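PDB 4ZCF: type III restriction-modification enzyme EcoP15I Mod subunit from Escherichia coli, which methylates one adenine in the 5'-CAGCAG-3' recognition site of DNA, using S-adenosyl-L-methionine, and joins the Res subunit for DNA restriction. Local coordinates for residues S93-V105 / T460-P472. Sequence-based numbering, arbitrary orientation.
Sequences SQHLLIKGDNLEV and TSYQFITVQLDEP
His95 extends the strand pairing with its imidazole. Its ND1 accepts the N-H of Phe464 (ND1 to N 3.1 Å), with the donor near the ring plane. CG stands anti to the carbonyl carbon (chi1 -53°), and the ring turn (chi2 -74°) aims ND1 at that N-H. His95 CB sits over the face of the Phe464 ring, 3.5 Å from its centroid, a CH-pi contact. With alanine at Phe464, the aromatic face under His95 CB would be lost and the imidazole would probably be freer to turn. Leu96 N donates to Phe464 O (2.8 Å), and Leu96 O accepts from Thr466 N. Leu96 CD1 lies beside Ile465 CG1 at 3.8 Å. On the opposite face, Leu97 CD1 touches Thr466 OG1. Ile98 continues the parallel ladder with Thr466 O and Gln468 N, and its CD1 meets Ile465 CG2. The bent Lys99 chain crosses Asp470 obliquely. Their NZ to OD1 salt bridge is long (3.6 Å); Asp470 is poorly ordered, and its OD1 also hydrogen-bonds Thr486 OG1. Gly100 N reaches Gln468 O at 3.3 Å, from above the carbonyl plane. Val105 CB packs on Val467 CG1 (3.8 Å). In this Rossmann-like methyltransferase sheet, ND1 is probably unprotonated and replaces a backbone acceptor where the ladder begins.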
loop_
_atom_site.group_PDB
_atom_site.type_symbol
_atom_site.label_atom_id
_atom_site.label_comp_id
_atom_site.label_asym_id
_atom_site.label_seq_id
_atom_site.Cartn_x
_atom_site.Cartn_y
_atom_site.Cartn_z
ATOM N N SER A 93 18.274 -1.911 26.997
ATOM C CA SER A 93 17.014 -1.468 26.440
ATOM C C SER A 93 16.818 -1.776 24.975
ATOM O O SER A 93 17.743 -1.635 24.155
ATOM C CB SER A 93 16.737 -0.007 26.753
ATOM O OG SER A 93 15.345 0.220 26.615
ATOM N N GLN A 94 15.580 -2.220 24.669
ATOM C CA GLN A 94 15.146 -2.564 23.327
ATOM C C GLN A 94 14.630 -1.359 22.558
ATOM O O GLN A 94 14.400 -1.473 21.362
ATOM C CB GLN A 94 14.118 -3.704 23.361
ATOM C CG GLN A 94 14.794 -5.081 23.381
ATOM C CD GLN A 94 14.023 -6.162 22.646
ATOM O OE1 GLN A 94 14.478 -6.684 21.618
ATOM N NE2 GLN A 94 12.858 -6.549 23.176
ATOM N N HIS A 95 14.533 -0.193 23.224
ATOM C CA HIS A 95 14.003 1.052 22.684
ATOM C C HIS A 95 15.074 2.027 22.207
ATOM O O HIS A 95 16.084 2.213 22.884
ATOM C CB HIS A 95 13.074 1.714 23.709
ATOM C CG HIS A 95 12.003 0.807 24.224
ATOM N ND1 HIS A 95 10.919 0.457 23.448
ATOM C CD2 HIS A 95 11.921 0.148 25.402
ATOM C CE1 HIS A 95 10.188 -0.354 24.194
ATOM N NE2 HIS A 95 10.754 -0.570 25.371
ATOM N N LEU A 96 14.834 2.688 21.048
ATOM C CA LEU A 96 15.801 3.638 20.479
ATOM C C LEU A 96 15.239 5.007 20.220
ATOM O O LEU A 96 14.147 5.134 19.717
ATOM C CB LEU A 96 16.433 3.110 19.150
ATOM C CG LEU A 96 16.893 1.652 19.084
ATOM C CD1 LEU A 96 17.070 1.206 17.658
ATOM C CD2 LEU A 96 18.141 1.419 19.918
ATOM N N LEU A 97 16.035 6.032 20.492
ATOM C CA LEU A 97 15.768 7.423 20.145
ATOM C C LEU A 97 17.029 7.901 19.379
ATOM O O LEU A 97 18.155 7.740 19.872
ATOM C CB LEU A 97 15.409 8.307 21.366
ATOM C CG LEU A 97 15.503 9.824 21.161
ATOM C CD1 LEU A 97 14.399 10.360 20.234
ATOM C CD2 LEU A 97 15.519 10.550 22.483
ATOM N N ILE A 98 16.834 8.382 18.133
ATOM C CA ILE A 98 17.914 8.827 17.244
ATOM C C ILE A 98 17.816 10.298 16.911
ATOM O O ILE A 98 16.737 10.790 16.559
ATOM C CB ILE A 98 18.101 7.942 15.993
ATOM C CG1 ILE A 98 18.014 6.463 16.352
ATOM C CG2 ILE A 98 19.442 8.236 15.324
ATOM C CD1 ILE A 98 17.265 5.680 15.383
ATOM N N LYS A 99 18.958 10.998 17.041
ATOM C CA LYS A 99 19.079 12.423 16.762
ATOM C C LYS A 99 19.688 12.618 15.379
ATOM O O LYS A 99 20.713 12.031 15.059
ATOM C CB LYS A 99 19.948 13.114 17.833
ATOM C CG LYS A 99 19.910 14.643 17.771
ATOM C CD LYS A 99 21.237 15.251 18.196
ATOM C CE LYS A 99 21.435 15.374 19.686
ATOM N NZ LYS A 99 22.521 16.336 20.010
ATOM N N GLY A 100 19.063 13.471 14.597
ATOM C CA GLY A 100 19.495 13.821 13.254
ATOM C C GLY A 100 18.349 13.860 12.274
ATOM O O GLY A 100 17.197 13.592 12.635
ATOM N N ASP A 101 18.673 14.216 11.018
ATOM C CA ASP A 101 17.745 14.274 9.893
ATOM C C ASP A 101 17.194 12.883 9.728
ATOM O O ASP A 101 17.971 11.929 9.689
ATOM C CB ASP A 101 18.496 14.711 8.628
ATOM C CG ASP A 101 17.681 14.774 7.357
ATOM O OD1 ASP A 101 16.563 15.347 7.392
ATOM O OD2 ASP A 101 18.191 14.322 6.308
ATOM N N ASN A 102 15.850 12.755 9.729
ATOM C CA ASN A 102 15.145 11.474 9.621
ATOM C C ASN A 102 15.472 10.710 8.333
ATOM O O ASN A 102 15.619 9.486 8.396
ATOM C CB ASN A 102 13.634 11.648 9.830
ATOM C CG ASN A 102 12.997 12.753 9.009
ATOM O OD1 ASN A 102 13.377 13.045 7.870
ATOM N ND2 ASN A 102 11.998 13.385 9.569
ATOM N N LEU A 103 15.627 11.425 7.182
ATOM C CA LEU A 103 15.983 10.812 5.892
ATOM C C LEU A 103 17.345 10.152 5.958
ATOM O O LEU A 103 17.500 8.998 5.517
ATOM C CB LEU A 103 15.932 11.833 4.738
ATOM C CG LEU A 103 16.169 11.283 3.312
ATOM C CD1 LEU A 103 15.289 10.071 3.017
ATOM C CD2 LEU A 103 15.999 12.365 2.262
ATOM N N GLU A 104 18.326 10.871 6.545
ATOM C CA GLU A 104 19.691 10.389 6.753
ATOM C C GLU A 104 19.694 9.201 7.738
ATOM O O GLU A 104 20.314 8.161 7.460
ATOM C CB GLU A 104 20.572 11.546 7.247
ATOM C CG GLU A 104 22.059 11.231 7.239
ATOM C CD GLU A 104 22.779 11.141 5.904
ATOM O OE1 GLU A 104 22.175 11.469 4.858
ATOM O OE2 GLU A 104 23.974 10.773 5.920
ATOM N N VAL A 105 18.931 9.336 8.848
ATOM C CA VAL A 105 18.774 8.274 9.852
ATOM C C VAL A 105 18.142 6.991 9.274
ATOM O O VAL A 105 18.624 5.908 9.572
ATOM C CB VAL A 105 18.094 8.762 11.148
ATOM C CG1 VAL A 105 17.793 7.601 12.075
ATOM C CG2 VAL A 105 18.941 9.820 11.857
ATOM N N THR A 460 2.608 -7.979 26.222
ATOM C CA THR A 460 2.955 -6.863 25.337
ATOM C C THR A 460 4.415 -6.446 25.498
ATOM O O THR A 460 4.850 -6.056 26.582
ATOM C CB THR A 460 1.953 -5.698 25.526
ATOM O OG1 THR A 460 0.651 -6.116 25.110
ATOM C CG2 THR A 460 2.337 -4.476 24.761
ATOM N N SER A 461 5.162 -6.532 24.391
ATOM C CA SER A 461 6.571 -6.157 24.322
ATOM C C SER A 461 6.910 -5.632 22.933
ATOM O O SER A 461 7.584 -6.301 22.153
ATOM C CB SER A 461 7.479 -7.318 24.734
ATOM O OG SER A 461 7.268 -8.438 23.887
ATOM N N TYR A 462 6.433 -4.422 22.625
ATOM C CA TYR A 462 6.788 -3.760 21.370
ATOM C C TYR A 462 8.121 -3.050 21.614
ATOM O O TYR A 462 8.500 -2.830 22.762
ATOM C CB TYR A 462 5.752 -2.698 20.943
ATOM C CG TYR A 462 4.310 -3.142 20.962
ATOM C CD1 TYR A 462 3.818 -4.038 20.011
ATOM C CD2 TYR A 462 3.405 -2.596 21.869
ATOM C CE1 TYR A 462 2.483 -4.444 20.020
ATOM C CE2 TYR A 462 2.064 -2.969 21.861
ATOM C CZ TYR A 462 1.614 -3.912 20.951
ATOM O OH TYR A 462 0.302 -4.298 20.961
ATOM N N GLN A 463 8.829 -2.678 20.546
ATOM C CA GLN A 463 10.056 -1.913 20.685
ATOM C C GLN A 463 9.832 -0.639 19.912
ATOM O O GLN A 463 9.282 -0.666 18.813
ATOM C CB GLN A 463 11.253 -2.663 20.108
ATOM C CG GLN A 463 11.331 -4.109 20.540
ATOM C CD GLN A 463 12.085 -4.896 19.517
ATOM O OE1 GLN A 463 13.320 -4.805 19.413
ATOM N NE2 GLN A 463 11.343 -5.651 18.711
ATOM N N PHE A 464 10.206 0.479 20.475
ATOM C CA PHE A 464 10.030 1.710 19.734
ATOM C C PHE A 464 11.354 2.197 19.159
ATOM O O PHE A 464 12.408 2.039 19.781
ATOM C CB PHE A 464 9.324 2.803 20.587
ATOM C CG PHE A 464 10.133 3.530 21.648
ATOM C CD1 PHE A 464 11.132 4.439 21.292
ATOM C CD2 PHE A 464 9.819 3.395 22.999
ATOM C CE1 PHE A 464 11.861 5.135 22.270
ATOM C CE2 PHE A 464 10.542 4.097 23.977
ATOM C CZ PHE A 464 11.554 4.964 23.607
ATOM N N ILE A 465 11.284 2.824 17.988
ATOM C CA ILE A 465 12.395 3.512 17.354
ATOM C C ILE A 465 11.768 4.833 16.952
ATOM O O ILE A 465 10.754 4.810 16.260
ATOM C CB ILE A 465 13.035 2.772 16.136
ATOM C CG1 ILE A 465 13.482 1.352 16.465
ATOM C CG2 ILE A 465 14.185 3.584 15.538
ATOM C CD1 ILE A 465 13.737 0.467 15.213
ATOM N N THR A 466 12.283 5.965 17.476
ATOM C CA THR A 466 11.817 7.316 17.126
ATOM C C THR A 466 12.971 8.226 16.732
ATOM O O THR A 466 14.032 8.185 17.344
ATOM C CB THR A 466 10.818 7.981 18.128
ATOM O OG1 THR A 466 11.484 8.361 19.342
ATOM C CG2 THR A 466 9.567 7.122 18.407
ATOM N N VAL A 467 12.744 9.044 15.701
ATOM C CA VAL A 467 13.724 9.971 15.156
ATOM C C VAL A 467 13.272 11.423 15.333
ATOM O O VAL A 467 12.110 11.741 15.118
ATOM C CB VAL A 467 14.109 9.632 13.688
ATOM C CG1 VAL A 467 15.398 10.358 13.286
ATOM C CG2 VAL A 467 14.267 8.117 13.499
ATOM N N GLN A 468 14.200 12.287 15.732
ATOM C CA GLN A 468 13.946 13.691 15.967
ATOM C C GLN A 468 15.153 14.550 15.575
ATOM O O GLN A 468 16.264 14.317 16.039
ATOM C CB GLN A 468 13.532 13.905 17.449
ATOM C CG GLN A 468 13.116 15.339 17.830
ATOM C CD GLN A 468 12.143 15.962 16.868
ATOM O OE1 GLN A 468 10.974 15.541 16.730
ATOM N NE2 GLN A 468 12.617 16.993 16.183
ATOM N N LEU A 469 14.920 15.544 14.710
ATOM C CA LEU A 469 15.930 16.501 14.254
ATOM C C LEU A 469 16.293 17.444 15.377
ATOM O O LEU A 469 15.413 17.917 16.099
ATOM C CB LEU A 469 15.407 17.304 13.043
ATOM C CG LEU A 469 16.387 18.275 12.364
ATOM C CD1 LEU A 469 17.592 17.545 11.762
ATOM C CD2 LEU A 469 15.685 19.119 11.311
ATOM N N ASP A 470 17.585 17.759 15.491
ATOM C CA ASP A 470 18.131 18.689 16.485
ATOM C C ASP A 470 17.833 20.186 16.115
ATOM O O ASP A 470 18.709 21.051 16.220
ATOM C CB ASP A 470 19.642 18.417 16.641
ATOM C CG ASP A 470 20.192 18.685 18.024
ATOM O OD1 ASP A 470 19.623 18.140 19.012
ATOM O OD2 ASP A 470 21.233 19.381 18.123
ATOM N N GLU A 471 16.588 20.466 15.677
ATOM C CA GLU A 471 16.069 21.784 15.299
ATOM C C GLU A 471 15.951 22.655 16.572
ATOM O O GLU A 471 15.288 22.236 17.521
ATOM C CB GLU A 471 14.696 21.616 14.604
ATOM C CG GLU A 471 13.965 22.890 14.208
ATOM C CD GLU A 471 12.458 22.741 14.058
ATOM O OE1 GLU A 471 11.722 23.589 14.613
ATOM O OE2 GLU A 471 12.010 21.774 13.399
ATOM N N PRO A 472 16.596 23.848 16.626
ATOM C CA PRO A 472 16.520 24.666 17.851
ATOM C C PRO A 472 15.134 25.147 18.294
ATOM O O PRO A 472 14.273 25.438 17.464
ATOM C CB PRO A 472 17.460 25.845 17.551
ATOM C CG PRO A 472 17.527 25.912 16.077
ATOM C CD PRO A 472 17.472 24.488 15.620
#